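Local coordinates for protein E (Haemophilus influenzae, PDB 3ZH5), which acts as a surface adhesin that binds host epithelial cells, vitronectin, laminin and plasminogen, aiding serum resistance and immune evasion, at residues V42-V47 against Q69-N74; Y78-V83 against L108-D113; V83-Y88 against K101-H106. All blocks are in the same frame, centred on the assembly; numbering follows the deposited sequence.

All three contacts belong to one antiparallel sheet. Contact 1 joins strands 41-50 and 64-74 near the middle of the chain. Strand 79-88 lies next to 64-74 and supplies one side of both contacts 2 and 3, which share Val83. Contact 2 pairs its start with strand 106-109. Contact 3 ties the middle of strand 79-88 to the loop before strand 106-109, and is nested within the chain loop that contact 2 closes. Contact 1 is the most regular ladder, with half of its touching residues buried. Contact 2 mixes a few backbone bonds with leucine packing, with a water-bridged His79-Ser109 pair on the other face. Contact 3 is a surface contact made by long polar side chains.

Contact 1 of 3, residues V42-V47 against Q69-N74; sequences VHFDAV and QYKILN. With EDO (1,2-ethanediol), chain C.
Residues Val42-Val47 and Gln69-Asn74 run antiparallel, at 143° between their directions, and three hydrogen-bonded pairs, Val42-Leu73, Phe44-Lys71 and Ala46-Gln69, each carry two backbone bonds. The non-hydrogen-bonded pairs, His43-Ile72 and Asp45-Tyr70, lie between them with their side chains on one face of the sheet. On that face the His43 ring is gripped at both nitrogens. Its ND1 meets Tyr70 OH at 2.6 Å in a nearly straight hydrogen bond, and either atom could be the donor. Its NE2 donates to O2 of a 1,2-ethanediol at 2.7 Å, a molecule probably from the crystallisation liquor that also bonds to Asp35. Ile72 CG1 sits 3.7 Å from the centroid of the His43 ring, almost on its normal, as a CH-pi contact. The Tyr70 ring stands rim to rim with the imidazole, its plane turned by 76°. It reaches that place with CG anti to its backbone N (chi1 -167°). Asp45 OD1 lies 4.0 Å from Tyr70 CD2, while Asp45 OD2 forms a salt bridge with Arg68. The other face includes Phe44, Lys71 and Leu73. Lys71 CB lies over the Phe44 ring, 3.8 Å from its centroid. Leu73 CB meets the edge of the same ring, with Phe44 CE1 4.0 Å away. Helix 115-128 covers the Val42-Leu73 end of this face, where Val42, Phe44 and Leu73 form an apolar patch. Lys71 bends at chi2 and sends NZ to Gln82 of strand 79-88, and Gln69 bonds to Thr85 there. The opposite face mixes the His43-Tyr70 bond with Ile72. Two partners, one at each nitrogen, would hold the imidazole in one rotation, though the second comes from the liquor.

Contact 2 of 3, residues Y78-V83 against L108-D113; sequences YHLTQV and LSLTPD
Residues Tyr78-Val83 and Leu108-Asp113 meet in a short antiparallel beta ladder of the curved sheet, confined to Tyr78-Leu80 and Leu108-Leu110, with Leu80 and Leu108 as a hydrogen-bonded pair and His79 and Ser109 as a non-hydrogen-bonded one. Leu80 N donates to Leu108 O at 3.0 Å, and Leu108 N returns a bond to Leu80 O. Beyond the strand, Leu110 N still reaches Tyr78 O at 3.0 Å, with an almost linear N-H...O angle of 178°. The side chains divide between the two faces. Leu80 and Leu110 both touch Leu116 of helix 115-128. Leu110 leans its branched end on Leu80, with Leu110 CG 4.1 Å from Leu80 CB. Its CG stands anti to the carbonyl carbon (chi1 -67°), which also brings Leu110 CG to 3.6 Å from Tyr78 O. Leu108 is on the same side as Leu80 but at the exposed margin; its CD1 approaches Leu80 CB at 4.4 Å. Tyr78 adds its CB to the Leu110 contact, while its hydroxyl goes to Gln121 of the helix. The packing therefore joins this end of the sheet to the helix that follows it in the chain. On the other face the His79 ring turns its edge to Ser109. One water bridges the pair in the imidazole plane, 3.1 Å from His79 NE2 and also 3.1 Å from Ser109 OG.

Contact 3 of 3, residues V83-Y88 against K101-H106; sequences VRTDFY and KKQKKH
Gln103 bends at chi2 (-78°) and folds its amide against the backbone of Arg84 and Thr85, while Lys105 bends at its last torsion (chi4 -48°) to bring NZ to Val83 O. The Gln103 amide uses both ends. Its OE1 accepts from Thr85 N at 2.8 Å, off the line of the amide carbonyl. Its NE2 donates to Thr85 O at 3.0 Å, nearly in the amide plane. One side chain thus takes both backbone groups of Thr85, as a neighbouring strand would. Lys105 NZ donates to Val83 O at 2.7 Å, in the carbonyl plane. Gln103 NE2 lies over one face of the Arg84 guanidinium, offset toward its rim and 3.6 Å from Arg84 NH2, with the planes 41° apart. That guanidinium is held by Asp86 in a side-on salt bridge: NE donates to OD2 at 2.8 Å and NH2 to OD1 at 2.9 Å. Asp86 also forms a salt bridge with Arg97, so the carboxylate is shared by two arginines. A glutamine amide here stands in for a strand, on the part of strand 79-88 that the lysine-rich loop between strands 97-98 and 106-109 passes in this antiparallel sheet.

Contact 1 of 3, residues V42-V47 against Q69-N74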
# COMPACT_ATOMS: atom_id res chain seq x y z
N VAL A 42 13.46 0.43 3.06
CA VAL A 42 12.81 0.88 1.83
C VAL A 42 11.48 1.47 2.12
O VAL A 42 10.67 0.84 2.79
CB VAL A 42 12.62 -0.31 0.82
CG1 VAL A 42 12.08 0.20 -0.50
CG2 VAL A 42 13.92 -1.06 0.61
N HIS A 43 11.22 2.62 1.52
CA HIS A 43 9.93 3.30 1.63
C HIS A 43 9.10 3.03 0.38
O HIS A 43 9.62 3.06 -0.76
CB HIS A 43 10.05 4.83 1.78
CG HIS A 43 10.80 5.32 2.99
ND1 HIS A 43 10.48 6.49 3.61
CD2 HIS A 43 11.88 4.82 3.64
CE1 HIS A 43 11.30 6.69 4.64
NE2 HIS A 43 12.14 5.68 4.68
N PHE A 44 7.80 2.79 0.56
CA PHE A 44 6.91 2.56 -0.59
C PHE A 44 5.46 2.82 -0.29
O PHE A 44 5.06 2.74 0.86
CB PHE A 44 7.06 1.13 -1.11
CG PHE A 44 6.54 0.06 -0.19
CD1 PHE A 44 7.34 -0.48 0.80
CD2 PHE A 44 5.28 -0.47 -0.37
CE1 PHE A 44 6.86 -1.50 1.61
CE2 PHE A 44 4.80 -1.48 0.46
CZ PHE A 44 5.61 -1.98 1.45
N ASP A 45 4.65 3.12 -1.31
CA ASP A 45 3.19 3.12 -1.15
C ASP A 45 2.55 1.77 -1.44
O ASP A 45 2.81 1.15 -2.45
CB ASP A 45 2.51 4.16 -2.03
CG ASP A 45 2.84 5.58 -1.65
OD1 ASP A 45 3.34 5.82 -0.51
OD2 ASP A 45 2.55 6.48 -2.47
N ALA A 46 1.68 1.32 -0.55
CA ALA A 46 0.78 0.22 -0.88
C ALA A 46 -0.48 0.90 -1.39
O ALA A 46 -0.86 1.95 -0.88
CB ALA A 46 0.49 -0.61 0.34
N VAL A 47 -1.16 0.30 -2.39
CA VAL A 47 -2.36 0.91 -2.96
C VAL A 47 -3.43 -0.16 -3.03
O VAL A 47 -3.18 -1.20 -3.59
CB VAL A 47 -2.12 1.46 -4.36
CG1 VAL A 47 -3.39 1.83 -5.02
CG2 VAL A 47 -1.20 2.70 -4.26
N GLN A 69 -1.31 3.89 1.05
CA GLN A 69 -0.71 3.87 2.37
C GLN A 69 0.79 3.87 2.28
O GLN A 69 1.38 3.02 1.63
CB GLN A 69 -1.14 2.65 3.14
CG GLN A 69 -2.59 2.72 3.51
CD GLN A 69 -3.02 1.56 4.36
OE1 GLN A 69 -2.79 0.40 4.02
NE2 GLN A 69 -3.67 1.87 5.45
N TYR A 70 1.39 4.84 2.95
CA TYR A 70 2.83 4.97 3.01
C TYR A 70 3.41 3.98 3.99
O TYR A 70 3.08 4.01 5.20
CB TYR A 70 3.16 6.36 3.48
CG TYR A 70 4.61 6.81 3.30
CD1 TYR A 70 5.65 6.11 3.89
CD2 TYR A 70 4.91 7.92 2.55
CE1 TYR A 70 6.98 6.52 3.70
CE2 TYR A 70 6.22 8.34 2.36
CZ TYR A 70 7.25 7.64 2.95
OH TYR A 70 8.58 8.08 2.73
N LYS A 71 4.26 3.11 3.49
CA LYS A 71 4.95 2.11 4.31
C LYS A 71 6.46 2.33 4.36
O LYS A 71 7.03 2.82 3.39
CB LYS A 71 4.71 0.71 3.72
CG LYS A 71 3.25 0.38 3.52
CD LYS A 71 2.51 0.20 4.85
CE LYS A 71 1.20 -0.55 4.60
NZ LYS A 71 0.30 -0.57 5.76
N ILE A 72 7.09 1.85 5.44
CA ILE A 72 8.52 1.77 5.51
C ILE A 72 8.84 0.37 5.96
O ILE A 72 8.36 -0.12 7.02
CB ILE A 72 9.13 2.77 6.54
CG1 ILE A 72 8.81 4.22 6.14
CG2 ILE A 72 10.62 2.52 6.67
CD1 ILE A 72 9.12 5.26 7.19
N LEU A 73 9.64 -0.29 5.12
CA LEU A 73 10.11 -1.64 5.36
C LEU A 73 11.59 -1.71 5.70
O LEU A 73 12.43 -1.19 4.97
CB LEU A 73 9.79 -2.53 4.13
CG LEU A 73 10.38 -3.93 4.10
CD1 LEU A 73 9.64 -4.77 5.13
CD2 LEU A 73 10.25 -4.53 2.67
N ASN A 74 11.91 -2.43 6.77
CA ASN A 74 13.27 -2.84 7.04
C ASN A 74 13.53 -4.30 6.61
O ASN A 74 13.03 -5.23 7.23
CB ASN A 74 13.59 -2.65 8.51
CG ASN A 74 15.05 -2.86 8.82
OD1 ASN A 74 15.84 -3.20 7.93
ND2 ASN A 74 15.43 -2.60 10.05
C1 EDO C . 13.53 5.35 8.55
O1 EDO C . 13.91 4.66 9.75
C2 EDO C . 14.74 5.50 7.61
O2 EDO C . 14.33 5.59 6.23

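Contact 2 of 3, residues Y78-V83 against L108-D113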
# COMPACT_ATOMS: atom_id res chain seq x y z
N TYR A 78 12.40 -7.46 8.71
CA TYR A 78 11.01 -7.46 8.24
C TYR A 78 10.07 -6.69 9.19
O TYR A 78 8.91 -7.07 9.38
CB TYR A 78 10.53 -8.90 8.01
CG TYR A 78 10.83 -9.49 6.63
CD1 TYR A 78 12.04 -9.27 6.01
CD2 TYR A 78 9.89 -10.29 5.97
CE1 TYR A 78 12.31 -9.79 4.75
CE2 TYR A 78 10.15 -10.82 4.72
CZ TYR A 78 11.37 -10.57 4.11
OH TYR A 78 11.65 -11.08 2.88
N HIS A 79 10.55 -5.58 9.75
CA HIS A 79 9.65 -4.61 10.37
C HIS A 79 9.06 -3.74 9.29
O HIS A 79 9.78 -3.27 8.39
CB HIS A 79 10.39 -3.70 11.36
CG HIS A 79 10.80 -4.39 12.63
ND1 HIS A 79 11.46 -3.73 13.66
CD2 HIS A 79 10.69 -5.68 13.01
CE1 HIS A 79 11.74 -4.60 14.61
NE2 HIS A 79 11.28 -5.79 14.24
N LEU A 80 7.76 -3.50 9.40
CA LEU A 80 6.99 -2.74 8.43
C LEU A 80 6.23 -1.70 9.22
O LEU A 80 5.42 -2.05 10.08
CB LEU A 80 5.94 -3.61 7.73
CG LEU A 80 5.23 -2.89 6.57
CD1 LEU A 80 6.21 -2.66 5.45
CD2 LEU A 80 4.12 -3.68 6.00
N THR A 81 6.52 -0.43 8.95
CA THR A 81 5.81 0.68 9.60
C THR A 81 4.75 1.27 8.68
O THR A 81 5.00 1.55 7.49
CB THR A 81 6.83 1.75 9.97
OG1 THR A 81 7.88 1.14 10.75
CG2 THR A 81 6.20 2.93 10.68
N GLN A 82 3.55 1.42 9.22
CA GLN A 82 2.46 2.15 8.58
C GLN A 82 2.60 3.59 8.99
O GLN A 82 2.55 3.90 10.19
CB GLN A 82 1.10 1.60 9.01
CG GLN A 82 -0.14 2.47 8.72
CD GLN A 82 -0.43 2.79 7.27
OE1 GLN A 82 -0.09 2.03 6.35
NE2 GLN A 82 -1.13 3.90 7.07
N VAL A 83 2.77 4.47 8.00
CA VAL A 83 3.04 5.89 8.27
C VAL A 83 1.83 6.78 8.05
O VAL A 83 1.56 7.70 8.83
CB VAL A 83 4.20 6.40 7.37
CG1 VAL A 83 4.35 7.91 7.45
CG2 VAL A 83 5.46 5.67 7.78
N LEU A 108 4.83 -3.34 12.54
CA LEU A 108 4.69 -4.79 12.77
C LEU A 108 5.99 -5.51 12.49
O LEU A 108 6.83 -5.02 11.76
CB LEU A 108 3.69 -5.42 11.80
CG LEU A 108 2.35 -4.77 11.56
CD1 LEU A 108 2.35 -4.25 10.16
CD2 LEU A 108 1.24 -5.81 11.77
N SER A 109 6.11 -6.73 13.00
CA SER A 109 7.14 -7.63 12.56
C SER A 109 6.37 -8.66 11.70
O SER A 109 5.55 -9.38 12.22
CB SER A 109 7.78 -8.27 13.77
OG SER A 109 8.85 -9.11 13.40
N LEU A 110 6.62 -8.68 10.39
CA LEU A 110 5.81 -9.43 9.45
C LEU A 110 5.95 -10.91 9.70
O LEU A 110 6.96 -11.37 10.20
CB LEU A 110 6.21 -9.11 8.00
CG LEU A 110 5.87 -7.66 7.62
CD1 LEU A 110 6.45 -7.35 6.25
CD2 LEU A 110 4.37 -7.44 7.60
N THR A 111 4.94 -11.66 9.30
CA THR A 111 4.99 -13.08 9.51
C THR A 111 4.62 -13.78 8.19
O THR A 111 3.84 -13.27 7.39
CB THR A 111 4.08 -13.48 10.72
OG1 THR A 111 4.20 -14.88 10.97
CG2 THR A 111 2.62 -13.16 10.42
N PRO A 112 5.20 -14.96 7.95
CA PRO A 112 4.91 -15.63 6.68
C PRO A 112 3.43 -15.81 6.38
O PRO A 112 2.55 -15.72 7.25
CB PRO A 112 5.58 -17.00 6.85
CG PRO A 112 6.69 -16.75 7.78
CD PRO A 112 6.16 -15.72 8.76
N ASP A 113 3.17 -16.06 5.11
CA ASP A 113 1.84 -16.44 4.64
C ASP A 113 0.83 -15.34 4.87
O ASP A 113 -0.27 -15.56 5.39
CB ASP A 113 1.36 -17.70 5.33
CG ASP A 113 0.30 -18.38 4.53
OD1 ASP A 113 0.40 -18.26 3.29
OD2 ASP A 113 -0.61 -18.99 5.12
O HOH W 1 11.42 -8.75 15.03

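Contact 3 of 3, residues V83-Y88 against K101-H106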
# COMPACT_ATOMS: atom_id res chain seq x y z
N VAL A 83 2.77 4.47 8.00
CA VAL A 83 3.04 5.89 8.27
C VAL A 83 1.83 6.78 8.05
O VAL A 83 1.56 7.70 8.83
CB VAL A 83 4.20 6.40 7.37
CG1 VAL A 83 4.35 7.91 7.45
CG2 VAL A 83 5.46 5.67 7.78
N ARG A 84 1.12 6.56 6.96
CA ARG A 84 -0.07 7.37 6.70
C ARG A 84 -0.97 6.77 5.65
O ARG A 84 -0.57 5.85 4.89
CB ARG A 84 0.27 8.81 6.34
CG ARG A 84 0.70 9.02 4.93
CD ARG A 84 0.82 10.49 4.57
NE ARG A 84 -0.48 11.12 4.31
CZ ARG A 84 -1.00 12.14 5.00
NH1 ARG A 84 -0.34 12.69 6.01
NH2 ARG A 84 -2.20 12.64 4.67
N THR A 85 -2.20 7.27 5.68
CA THR A 85 -3.27 6.79 4.83
C THR A 85 -3.97 7.94 4.16
O THR A 85 -4.32 8.92 4.80
CB THR A 85 -4.32 6.02 5.64
OG1 THR A 85 -3.71 4.85 6.20
CG2 THR A 85 -5.47 5.63 4.76
N ASP A 86 -4.16 7.81 2.85
CA ASP A 86 -4.90 8.78 2.07
C ASP A 86 -5.97 8.04 1.28
O ASP A 86 -5.71 6.96 0.73
CB ASP A 86 -3.95 9.52 1.13
CG ASP A 86 -3.01 10.47 1.87
OD1 ASP A 86 -3.51 11.52 2.35
OD2 ASP A 86 -1.79 10.16 1.99
N PHE A 87 -7.17 8.61 1.21
CA PHE A 87 -8.21 8.02 0.40
C PHE A 87 -8.34 8.78 -0.90
O PHE A 87 -8.18 9.98 -0.92
CB PHE A 87 -9.55 8.04 1.13
CG PHE A 87 -9.53 7.32 2.44
CD1 PHE A 87 -9.64 5.95 2.49
CD2 PHE A 87 -9.42 8.03 3.62
CE1 PHE A 87 -9.63 5.28 3.69
CE2 PHE A 87 -9.41 7.36 4.82
CZ PHE A 87 -9.51 5.99 4.85
N TYR A 88 -8.65 8.09 -1.99
CA TYR A 88 -8.81 8.74 -3.28
C TYR A 88 -10.09 8.31 -3.94
O TYR A 88 -10.58 7.21 -3.69
CB TYR A 88 -7.63 8.41 -4.19
CG TYR A 88 -6.34 9.05 -3.72
CD1 TYR A 88 -5.50 8.39 -2.84
CD2 TYR A 88 -5.97 10.30 -4.18
CE1 TYR A 88 -4.32 8.97 -2.42
CE2 TYR A 88 -4.79 10.90 -3.75
CZ TYR A 88 -3.97 10.23 -2.87
OH TYR A 88 -2.79 10.80 -2.45
N LYS A 101 -7.84 13.15 10.33
CA LYS A 101 -7.11 14.17 11.10
C LYS A 101 -5.89 13.54 11.76
O LYS A 101 -4.75 13.97 11.53
CB LYS A 101 -8.02 14.80 12.15
CG LYS A 101 -9.08 15.74 11.58
CD LYS A 101 -10.32 15.87 12.48
CE LYS A 101 -11.20 14.62 12.41
NZ LYS A 101 -12.55 14.81 13.00
N LYS A 102 -6.11 12.52 12.59
CA LYS A 102 -5.00 11.81 13.20
C LYS A 102 -4.64 10.58 12.37
O LYS A 102 -5.49 9.77 12.01
CB LYS A 102 -5.33 11.42 14.65
CG LYS A 102 -4.08 11.11 15.50
CD LYS A 102 -4.24 11.64 16.91
CE LYS A 102 -3.10 11.20 17.82
NZ LYS A 102 -3.30 11.72 19.22
N GLN A 103 -3.36 10.46 12.05
CA GLN A 103 -2.87 9.30 11.36
C GLN A 103 -2.45 8.30 12.42
O GLN A 103 -1.69 8.63 13.34
CB GLN A 103 -1.69 9.68 10.46
CG GLN A 103 -2.08 10.55 9.27
CD GLN A 103 -2.71 9.75 8.16
OE1 GLN A 103 -2.62 8.54 8.15
NE2 GLN A 103 -3.38 10.43 7.22
N LYS A 104 -2.95 7.09 12.29
CA LYS A 104 -2.61 6.03 13.22
C LYS A 104 -1.44 5.29 12.68
O LYS A 104 -1.48 4.83 11.54
CB LYS A 104 -3.80 5.09 13.42
CG LYS A 104 -4.72 5.51 14.55
CD LYS A 104 -3.96 5.46 15.89
CE LYS A 104 -4.02 6.79 16.65
NZ LYS A 104 -5.35 7.00 17.33
N LYS A 105 -0.38 5.21 13.46
CA LYS A 105 0.88 4.67 12.99
C LYS A 105 1.17 3.43 13.83
O LYS A 105 0.73 3.30 14.98
CB LYS A 105 2.08 5.71 13.09
CG LYS A 105 1.88 7.01 12.32
CD LYS A 105 2.83 8.17 12.87
CE LYS A 105 2.48 9.55 12.31
NZ LYS A 105 2.30 9.44 10.78
N HIS A 106 1.84 2.45 13.23
CA HIS A 106 2.33 1.31 13.98
C HIS A 106 3.37 0.61 13.15
O HIS A 106 3.40 0.77 11.95
CB HIS A 106 1.15 0.35 14.25
CG HIS A 106 0.44 -0.13 13.01
ND1 HIS A 106 0.91 -1.17 12.24
CD2 HIS A 106 -0.71 0.27 12.42
CE1 HIS A 106 0.10 -1.38 11.23
NE2 HIS A 106 -0.90 -0.53 11.31